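PDB 3E8X: putative NAD-dependent epimerase/dehydratase from Bacillus halodurans, which binds NADP and probably acts as an atypical short-chain dehydrogenase/reductase, its substrate and reaction being unknown. Local coordinates for residues A[107-111]-A[150-154]; A[72-76]-A[102-106]; A[124-130]-A[163-169]. All coordinates share one frame; numbering follows the deposited sequence.

Contact 1: A[107-111]-A[150-154]; sequences DLWGA and AKRLA. With NAP (NADP nicotinamide-adenine-dinucleotide phosphate), chain B.
Lys-151 NZ reaches Asp-107 by two separate water bridges. It donates to one water at 2.8 Å, and that water hydrogen-bonds Asp-107 O at 2.7 Å. It donates to a second water at 2.9 Å. This water lies 2.7 Å from Asp-107 OD1 and the same distance, 2.7 Å, from NADP O2D, with O3D also in its reach. It has more acceptors near it than protons, and probably links the ribose hydroxyls on the nicotinamide side to both helices. The lysine amine has a third partner, Val-129 O, and Asp-107 OD2 takes the backbone N of Ser-94. The lysine leaves its helix pointing away from Asp-107. A bend at CG-CD (chi3 -74°), following one at chi2, brings CD back beside the Asp-107 carboxylate and CE toward NADP O2D.

Lys-151 lies four residues after Tyr-147, whose OH also binds NADP. This spacing fits the YxxxK motif of short-chain dehydrogenases/reductases. The two helices run nearly parallel, 23° apart, with axes 8.4 Å from each other at the closest.

Away from the cofactor the side chains that meet are apolar. Leu-108 holds CG anti to its backbone N (chi1 175°), and CD1 then lies against the facing helix, 3.6 Å from Ala-154 N. The same methyl touches Ala-150 O and Leu-153 CB. Ala-111 CB meets Ala-154 CB at 3.9 Å, and the small residues let the backbones come close. Leu-108 also packs on Leu-108 of the second subunit, and Leu-153 on Ile-112 of that subunit.

Contact 2: A[72-76]-A[102-106]; sequences ANLEE and KTILI. With NAP (NADP nicotinamide-adenine-dinucleotide phosphate), chain B.
Glu-75 and Lys-102 cross at about a right angle, and their ends join in a salt bridge. Lys-102 NZ donates to Glu-75 OE2 at 2.8 Å, on the syn lone pair, the side facing the other carboxylate oxygen. The glutamate chain is extended beyond CG (chi2 -171°), which carries the carboxylate across to helix 100-121. Leu-105 CD1 lies beside OE2. Met-142 of the second subunit packs against both members of the pair.

Ile-106 also crosses Glu-75 at about a right angle. Its CD1 lies 3.8 Å from Glu-75 CG, on the aliphatic part of the glutamate. Leu-74 meets Ile-106 obliquely, CD1 to CG2 at 4.0 Å. Both side chains also lie against the same face of the NADP adenine. Leu-74 CG sits 3.6 Å from N1A, while Ile-106 CG2 is on the N7A side of the ring.

The loop 72-76 follows strand 68-71 of the Rossmann fold, a region where short-chain dehydrogenases/reductases commonly hold adenine. Here Asn-73 forms an Asx turn: its OD1 accepts from Glu-75 N at 2.8 Å, 159° at the hydrogen. The donor is tilted 24° from the carbonyl plane. The same OD1 takes a weak bond from adenine N6A at 3.3 Å. The amide oxygen thus serves both the turn and, weakly, the amino group of the base.

A water donates to Leu-105 O at 2.6 Å and only weakly to Leu-74 O, which also accepts a hydrogen bond from Lys-113 NZ.

Contact 3: A[124-130]-A[163-169]; sequences KRFIMVS and LDYTIVR
Thr-166 N donates to Phe-126 O at 2.9 Å, one rung of the parallel pairing of strands 125-129 and 164-169. Phe-126 and Met-128 both donate to and accept from the facing strand. At the far end Ser-130 N closes on Val-168 O at 2.8 Å.

Side-chain polar bonds gather at Arg-125. Its NH1 and NH2 both grip Thr-166 OG1, at 2.8 Å and 3.0 Å, close to the guanidinium plane. NH1 also donates to Asp-164 O at 3.0 Å. Phe-126 N reaches that oxygen from the opposite face of its carbonyl. A bend at chi2 (60°) folds the arginine across the neighbouring strand, and Ile-127 CD1 covers one face of the guanidinium. NH2 also bonds Leu-207 O, and Thr-166 OG1 bonds Thr-213 O. The Lys-124 to Asp-164 salt bridge is long; Lys-124 NZ also bonds Ser-162 O.

Apolar contacts occupy both faces. Phe-126 CD1 meets Leu-163 CD1 at 3.6 Å, and selenomethionine Met-128 lies alongside Ile-167, on the side covered by helices 100-121 and 145-160. Ile-127 touches Val-168 on the side of helix 197-207. The strands and helix 145-160 make a beta-alpha-beta unit of the Rossmann fold.

How the contacts relate
Contacts 1 and 2 share helix 100-121 and lie with centres 10 Å apart. Trp-109 N probably hydrogen-bonds Ile-104 O at 2.8 Å, the helix running from one contact into the other. Contact 2 serves the adenine end of NADP and contact 1 the nicotinamide ribose. Both also reach the second subunit. Contact 3 lies in the sheet on which helices 100-121 and 145-160 pack, its centre 13 Å from contact 1. Met-128 CE touches Ala-111 CB at 3.9 Å, and Lys-151 CE packs on Ser-130 CA at 3.7 Å. Val-129 and Ser-130 touch NADP. Contacts 2 and 3 do not meet, their nearest atoms being about 8 Å apart.

Contact 1: A[107-111]-A[150-154]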
# COMPACT_ATOMS: atom_id res chain seq x y z
N ASP A 107 -1.73 8.61 4.52
CA ASP A 107 -2.04 8.79 3.11
C ASP A 107 -2.56 7.50 2.47
O ASP A 107 -3.38 7.56 1.54
CB ASP A 107 -0.82 9.33 2.32
CG ASP A 107 -0.22 10.60 2.94
OD1 ASP A 107 -0.08 11.61 2.23
OD2 ASP A 107 0.09 10.59 4.15
N LEU A 108 -2.04 6.35 2.91
CA LEU A 108 -2.39 5.08 2.28
C LEU A 108 -3.44 4.33 3.11
O LEU A 108 -4.59 4.13 2.67
CB LEU A 108 -1.15 4.23 2.04
CG LEU A 108 -1.35 2.80 1.48
CD1 LEU A 108 -2.31 2.77 0.26
CD2 LEU A 108 -0.02 2.09 1.10
N TRP A 109 -3.02 3.91 4.31
CA TRP A 109 -3.84 3.06 5.16
C TRP A 109 -5.07 3.82 5.61
O TRP A 109 -6.16 3.29 5.56
CB TRP A 109 -2.99 2.54 6.31
CG TRP A 109 -3.64 1.61 7.28
CD1 TRP A 109 -3.76 1.80 8.61
CD2 TRP A 109 -4.20 0.32 7.00
NE1 TRP A 109 -4.35 0.70 9.19
CE2 TRP A 109 -4.64 -0.22 8.22
CE3 TRP A 109 -4.34 -0.45 5.84
CZ2 TRP A 109 -5.22 -1.50 8.32
CZ3 TRP A 109 -4.92 -1.72 5.94
CH2 TRP A 109 -5.36 -2.22 7.19
N GLY A 110 -4.91 5.09 6.00
CA GLY A 110 -6.04 5.96 6.37
C GLY A 110 -7.10 6.11 5.28
O GLY A 110 -8.29 6.04 5.56
N ALA A 111 -6.65 6.29 4.05
CA ALA A 111 -7.51 6.38 2.88
C ALA A 111 -8.23 5.09 2.65
O ALA A 111 -9.44 5.09 2.40
CB ALA A 111 -6.71 6.81 1.61
N ALA A 150 2.42 5.62 -2.16
CA ALA A 150 1.31 5.63 -1.21
C ALA A 150 0.01 6.16 -1.84
O ALA A 150 -1.02 5.53 -1.78
CB ALA A 150 1.68 6.37 0.06
N LYS A 151 0.11 7.29 -2.56
CA LYS A 151 -1.02 7.94 -3.24
C LYS A 151 -1.62 7.07 -4.34
O LYS A 151 -2.82 6.88 -4.41
CB LYS A 151 -0.60 9.29 -3.81
CG LYS A 151 -0.07 10.25 -2.74
CD LYS A 151 -1.08 10.55 -1.65
CE LYS A 151 -2.20 11.49 -2.11
NZ LYS A 151 -3.36 11.61 -1.14
N ARG A 152 -0.74 6.50 -5.15
CA ARG A 152 -1.10 5.57 -6.19
C ARG A 152 -1.89 4.37 -5.68
O ARG A 152 -2.92 4.00 -6.29
CB ARG A 152 0.15 5.09 -6.94
CG ARG A 152 -0.03 3.86 -7.85
CD ARG A 152 -1.03 4.01 -8.99
NE ARG A 152 -0.96 2.84 -9.87
CZ ARG A 152 -0.05 2.64 -10.82
NH1 ARG A 152 0.83 3.57 -11.12
NH2 ARG A 152 -0.05 1.51 -11.51
N LEU A 153 -1.41 3.76 -4.60
CA LEU A 153 -2.04 2.53 -4.11
C LEU A 153 -3.36 2.85 -3.45
O LEU A 153 -4.29 2.04 -3.51
CB LEU A 153 -1.11 1.76 -3.19
CG LEU A 153 0.11 1.15 -3.87
CD1 LEU A 153 1.06 0.55 -2.80
CD2 LEU A 153 -0.31 0.09 -4.97
N ALA A 154 -3.48 4.03 -2.87
CA ALA A 154 -4.77 4.49 -2.33
C ALA A 154 -5.76 4.73 -3.46
O ALA A 154 -6.92 4.35 -3.38
CB ALA A 154 -4.60 5.74 -1.43
PA NAP B . -1.86 19.71 4.60
O1A NAP B . -0.65 18.95 5.16
O2A NAP B . -1.96 21.21 4.81
O5B NAP B . -3.17 18.93 5.14
C5B NAP B . -3.12 17.63 5.78
C4B NAP B . -4.12 17.49 6.92
O4B NAP B . -4.13 16.10 7.29
C3B NAP B . -3.78 18.28 8.21
O3B NAP B . -4.81 19.20 8.62
C2B NAP B . -3.64 17.22 9.29
O2B NAP B . -4.13 17.56 10.61
C1B NAP B . -4.44 16.07 8.68
N9A NAP B . -4.10 14.80 9.37
C8A NAP B . -2.87 14.31 9.59
N7A NAP B . -2.98 13.16 10.29
C5A NAP B . -4.30 12.94 10.50
C6A NAP B . -5.02 11.93 11.15
N6A NAP B . -4.38 10.90 11.73
N1A NAP B . -6.37 12.00 11.22
C2A NAP B . -7.01 13.02 10.66
N3A NAP B . -6.35 14.01 10.03
C4A NAP B . -4.99 13.99 9.93
O3 NAP B . -1.90 19.43 2.99
PN NAP B . -2.51 20.37 1.81
O1N NAP B . -1.41 21.30 1.38
O2N NAP B . -3.90 20.78 2.27
O5D NAP B . -2.61 19.40 0.53
C5D NAP B . -3.66 18.45 0.40
C4D NAP B . -3.06 17.18 -0.18
O4D NAP B . -2.53 17.40 -1.48
C3D NAP B . -1.90 16.68 0.67
O3D NAP B . -2.41 15.89 1.74
C2D NAP B . -0.98 15.99 -0.35
O2D NAP B . -1.04 14.58 -0.27
C1D NAP B . -1.49 16.44 -1.73
N1N NAP B . -0.47 17.00 -2.67
C2N NAP B . 0.49 17.87 -2.26
C3N NAP B . 1.42 18.38 -3.19
C7N NAP B . 2.49 19.39 -2.80
O7N NAP B . 3.04 20.04 -3.70
N7N NAP B . 2.75 19.58 -1.50
C4N NAP B . 1.35 17.98 -4.53
C5N NAP B . 0.36 17.09 -4.91
C6N NAP B . -0.53 16.62 -3.96
P2B NAP B . -3.47 18.67 11.61
O1X NAP B . -4.09 19.99 11.24
O2X NAP B . -3.90 18.21 13.00
O3X NAP B . -1.99 18.61 11.29
O HOH W 1 -4.42 9.11 -0.35
O HOH W 2 -2.30 12.78 1.34

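Contact 2: A[72-76]-A[102-106]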
# COMPACT_ATOMS: atom_id res chain seq x y z
N ALA A 72 -12.20 13.19 15.34
CA ALA A 72 -11.88 11.81 15.02
C ALA A 72 -10.46 11.80 14.47
O ALA A 72 -9.96 12.83 14.08
CB ALA A 72 -12.86 11.24 14.03
N ASN A 73 -9.84 10.63 14.46
CA ASN A 73 -8.44 10.46 14.13
C ASN A 73 -8.37 9.24 13.20
O ASN A 73 -8.89 8.20 13.50
CB ASN A 73 -7.70 10.25 15.48
CG ASN A 73 -6.21 10.06 15.35
OD1 ASN A 73 -5.70 9.47 14.42
ND2 ASN A 73 -5.50 10.51 16.37
N LEU A 74 -7.69 9.34 12.08
CA LEU A 74 -7.56 8.20 11.14
C LEU A 74 -6.80 6.97 11.70
O LEU A 74 -6.88 5.88 11.14
CB LEU A 74 -6.90 8.66 9.82
CG LEU A 74 -7.71 9.57 8.87
CD1 LEU A 74 -6.78 10.17 7.75
CD2 LEU A 74 -8.90 8.79 8.30
N GLU A 75 -6.05 7.18 12.78
CA GLU A 75 -5.31 6.13 13.43
C GLU A 75 -6.10 5.43 14.54
O GLU A 75 -5.64 4.42 15.07
CB GLU A 75 -3.99 6.69 13.97
CG GLU A 75 -3.10 7.26 12.87
CD GLU A 75 -1.71 7.61 13.34
OE1 GLU A 75 -1.57 8.69 13.94
OE2 GLU A 75 -0.77 6.83 13.10
N GLU A 76 -7.28 5.94 14.87
CA GLU A 76 -8.14 5.35 15.86
C GLU A 76 -9.46 4.96 15.22
O GLU A 76 -9.57 4.99 14.00
CB GLU A 76 -8.32 6.36 17.00
CG GLU A 76 -7.00 6.64 17.71
CD GLU A 76 -7.03 7.74 18.74
OE1 GLU A 76 -8.05 8.45 18.86
OE2 GLU A 76 -5.99 7.88 19.42
N LYS A 102 4.23 7.73 8.65
CA LYS A 102 2.91 8.36 8.64
C LYS A 102 2.33 8.48 7.21
O LYS A 102 1.16 8.48 7.04
CB LYS A 102 2.95 9.69 9.41
CG LYS A 102 3.21 9.49 10.95
CD LYS A 102 2.19 8.49 11.61
CE LYS A 102 2.39 8.42 13.14
NZ LYS A 102 1.91 7.13 13.69
N THR A 103 3.19 8.54 6.20
CA THR A 103 2.76 8.45 4.81
C THR A 103 2.04 7.14 4.59
O THR A 103 0.97 7.14 4.04
CB THR A 103 3.96 8.54 3.86
OG1 THR A 103 4.73 9.68 4.20
CG2 THR A 103 3.54 8.60 2.41
N ILE A 104 2.63 6.02 5.04
CA ILE A 104 1.94 4.71 5.04
C ILE A 104 0.62 4.71 5.82
O ILE A 104 -0.42 4.24 5.35
CB ILE A 104 2.82 3.57 5.64
CG1 ILE A 104 4.11 3.39 4.87
CG2 ILE A 104 2.07 2.21 5.62
CD1 ILE A 104 5.14 2.35 5.50
N LEU A 105 0.69 5.19 7.05
CA LEU A 105 -0.42 5.08 7.99
C LEU A 105 -1.57 6.07 7.70
O LEU A 105 -2.72 5.72 7.93
CB LEU A 105 0.08 5.17 9.44
CG LEU A 105 0.93 3.98 9.91
CD1 LEU A 105 1.44 4.16 11.36
CD2 LEU A 105 0.13 2.63 9.76
N ILE A 106 -1.27 7.28 7.17
CA ILE A 106 -2.30 8.30 6.87
C ILE A 106 -2.68 8.27 5.38
O ILE A 106 -3.79 7.92 5.02
CB ILE A 106 -1.85 9.72 7.32
CG1 ILE A 106 -1.46 9.69 8.80
CG2 ILE A 106 -2.93 10.79 7.03
CD1 ILE A 106 -2.57 9.35 9.76
PA NAP B . -1.86 19.71 4.60
O1A NAP B . -0.65 18.95 5.16
O2A NAP B . -1.96 21.21 4.81
O5B NAP B . -3.17 18.93 5.14
C5B NAP B . -3.12 17.63 5.78
C4B NAP B . -4.12 17.49 6.92
O4B NAP B . -4.13 16.10 7.29
C3B NAP B . -3.78 18.28 8.21
O3B NAP B . -4.81 19.20 8.62
C2B NAP B . -3.64 17.22 9.29
O2B NAP B . -4.13 17.56 10.61
C1B NAP B . -4.44 16.07 8.68
N9A NAP B . -4.10 14.80 9.37
C8A NAP B . -2.87 14.31 9.59
N7A NAP B . -2.98 13.16 10.29
C5A NAP B . -4.30 12.94 10.50
C6A NAP B . -5.02 11.93 11.15
N6A NAP B . -4.38 10.90 11.73
N1A NAP B . -6.37 12.00 11.22
C2A NAP B . -7.01 13.02 10.66
N3A NAP B . -6.35 14.01 10.03
C4A NAP B . -4.99 13.99 9.93
O3 NAP B . -1.90 19.43 2.99
PN NAP B . -2.51 20.37 1.81
O1N NAP B . -1.41 21.30 1.38
O2N NAP B . -3.90 20.78 2.27
O5D NAP B . -2.61 19.40 0.53
C5D NAP B . -3.66 18.45 0.40
C4D NAP B . -3.06 17.18 -0.18
O4D NAP B . -2.53 17.40 -1.48
C3D NAP B . -1.90 16.68 0.67
O3D NAP B . -2.41 15.89 1.74
C2D NAP B . -0.98 15.99 -0.35
O2D NAP B . -1.04 14.58 -0.27
C1D NAP B . -1.49 16.44 -1.73
N1N NAP B . -0.47 17.00 -2.67
C2N NAP B . 0.49 17.87 -2.26
C3N NAP B . 1.42 18.38 -3.19
C7N NAP B . 2.49 19.39 -2.80
O7N NAP B . 3.04 20.04 -3.70
N7N NAP B . 2.75 19.58 -1.50
C4N NAP B . 1.35 17.98 -4.53
C5N NAP B . 0.36 17.09 -4.91
C6N NAP B . -0.53 16.62 -3.96
P2B NAP B . -3.47 18.67 11.61
O1X NAP B . -4.09 19.99 11.24
O2X NAP B . -3.90 18.21 13.00
O3X NAP B . -1.99 18.61 11.29
O HOH W 3 -3.92 4.70 10.06

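Contact 3: A[124-130]-A[163-169]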
# COMPACT_ATOMS: atom_id res chain seq x y z
N LYS A 124 -22.17 6.86 -1.19
CA LYS A 124 -21.77 6.54 -2.57
C LYS A 124 -20.66 7.46 -3.11
O LYS A 124 -19.78 7.03 -3.83
CB LYS A 124 -22.99 6.55 -3.52
CG LYS A 124 -24.03 5.47 -3.20
CD LYS A 124 -23.84 4.13 -4.00
CE LYS A 124 -22.37 3.51 -4.11
NZ LYS A 124 -22.09 3.14 -5.56
N ARG A 125 -20.72 8.72 -2.75
CA ARG A 125 -19.88 9.75 -3.37
C ARG A 125 -18.57 9.96 -2.63
O ARG A 125 -18.55 10.27 -1.44
CB ARG A 125 -20.69 11.05 -3.52
CG ARG A 125 -20.01 12.12 -4.35
CD ARG A 125 -19.73 11.67 -5.78
NE ARG A 125 -19.33 12.76 -6.70
CZ ARG A 125 -18.36 12.65 -7.60
NH1 ARG A 125 -17.70 11.53 -7.74
NH2 ARG A 125 -18.05 13.66 -8.38
N PHE A 126 -17.46 9.77 -3.35
CA PHE A 126 -16.14 9.84 -2.78
C PHE A 126 -15.19 10.62 -3.72
O PHE A 126 -14.99 10.24 -4.89
CB PHE A 126 -15.62 8.43 -2.51
CG PHE A 126 -14.45 8.37 -1.56
CD1 PHE A 126 -14.60 7.83 -0.28
CD2 PHE A 126 -13.18 8.79 -1.96
CE1 PHE A 126 -13.53 7.77 0.58
CE2 PHE A 126 -12.10 8.74 -1.08
CZ PHE A 126 -12.27 8.22 0.19
N ILE A 127 -14.61 11.70 -3.20
CA ILE A 127 -13.59 12.46 -3.92
C ILE A 127 -12.21 12.28 -3.24
O ILE A 127 -12.03 12.61 -2.06
CB ILE A 127 -13.94 13.99 -3.98
CG1 ILE A 127 -15.49 14.20 -4.17
CG2 ILE A 127 -13.02 14.75 -5.01
CD1 ILE A 127 -16.05 13.61 -5.40
N MSE A 128 -11.27 11.72 -3.99
CA MSE A 128 -9.91 11.58 -3.58
C MSE A 128 -9.06 12.76 -4.07
O MSE A 128 -9.06 13.11 -5.25
CB MSE A 128 -9.36 10.29 -4.14
CG MSE A 128 -7.87 10.14 -4.01
SE MSE A 128 -7.51 9.83 -2.12
CE MSE A 128 -8.06 8.02 -1.88
N VAL A 129 -8.34 13.38 -3.14
CA VAL A 129 -7.28 14.34 -3.46
C VAL A 129 -5.98 13.57 -3.48
O VAL A 129 -5.45 13.20 -2.46
CB VAL A 129 -7.23 15.53 -2.47
CG1 VAL A 129 -6.19 16.55 -2.88
CG2 VAL A 129 -8.63 16.15 -2.35
N SER A 130 -5.50 13.34 -4.68
CA SER A 130 -4.33 12.58 -4.94
C SER A 130 -3.20 13.52 -5.38
O SER A 130 -3.00 14.58 -4.79
CB SER A 130 -4.67 11.52 -6.00
OG SER A 130 -3.60 10.66 -6.20
N LEU A 163 -17.58 2.55 -5.10
CA LEU A 163 -17.99 3.93 -4.86
C LEU A 163 -18.11 4.77 -6.14
O LEU A 163 -17.49 4.49 -7.15
CB LEU A 163 -17.02 4.59 -3.87
CG LEU A 163 -16.89 3.97 -2.48
CD1 LEU A 163 -15.78 4.74 -1.68
CD2 LEU A 163 -18.21 3.94 -1.70
N ASP A 164 -18.93 5.82 -6.07
CA ASP A 164 -19.07 6.76 -7.17
C ASP A 164 -17.95 7.79 -6.99
O ASP A 164 -18.16 8.85 -6.41
CB ASP A 164 -20.42 7.44 -7.11
CG ASP A 164 -21.55 6.55 -7.57
OD1 ASP A 164 -21.32 5.50 -8.21
OD2 ASP A 164 -22.70 6.94 -7.26
N TYR A 165 -16.78 7.46 -7.50
CA TYR A 165 -15.58 8.18 -7.13
C TYR A 165 -15.21 9.21 -8.18
O TYR A 165 -15.60 9.11 -9.33
CB TYR A 165 -14.38 7.23 -6.88
CG TYR A 165 -13.85 6.49 -8.10
CD1 TYR A 165 -12.93 7.09 -8.95
CD2 TYR A 165 -14.26 5.18 -8.39
CE1 TYR A 165 -12.43 6.42 -10.07
CE2 TYR A 165 -13.77 4.51 -9.55
CZ TYR A 165 -12.85 5.14 -10.35
OH TYR A 165 -12.36 4.50 -11.48
N THR A 166 -14.42 10.19 -7.75
CA THR A 166 -13.62 11.03 -8.67
C THR A 166 -12.29 11.21 -7.97
O THR A 166 -12.25 11.52 -6.77
CB THR A 166 -14.27 12.43 -8.92
OG1 THR A 166 -15.60 12.27 -9.41
CG2 THR A 166 -13.42 13.22 -9.93
N ILE A 167 -11.22 11.01 -8.73
CA ILE A 167 -9.82 11.21 -8.31
C ILE A 167 -9.21 12.42 -9.05
O ILE A 167 -9.12 12.48 -10.30
CB ILE A 167 -8.89 9.97 -8.54
CG1 ILE A 167 -9.42 8.69 -7.82
CG2 ILE A 167 -7.47 10.25 -8.09
CD1 ILE A 167 -8.90 7.35 -8.41
N VAL A 168 -8.86 13.40 -8.21
CA VAL A 168 -8.24 14.68 -8.61
C VAL A 168 -6.76 14.60 -8.27
O VAL A 168 -6.41 14.47 -7.11
CB VAL A 168 -8.91 15.87 -7.87
CG1 VAL A 168 -8.45 17.23 -8.44
CG2 VAL A 168 -10.45 15.71 -7.97
N ARG A 169 -5.92 14.68 -9.30
CA ARG A 169 -4.47 14.64 -9.14
C ARG A 169 -3.86 16.02 -9.42
O ARG A 169 -3.47 16.30 -10.55
CB ARG A 169 -3.88 13.57 -10.08
CG ARG A 169 -4.26 12.17 -9.65
CD ARG A 169 -3.95 11.11 -10.68
NE ARG A 169 -4.03 9.80 -10.04
CZ ARG A 169 -3.80 8.64 -10.64
NH1 ARG A 169 -3.49 8.58 -11.92
NH2 ARG A 169 -3.83 7.53 -9.92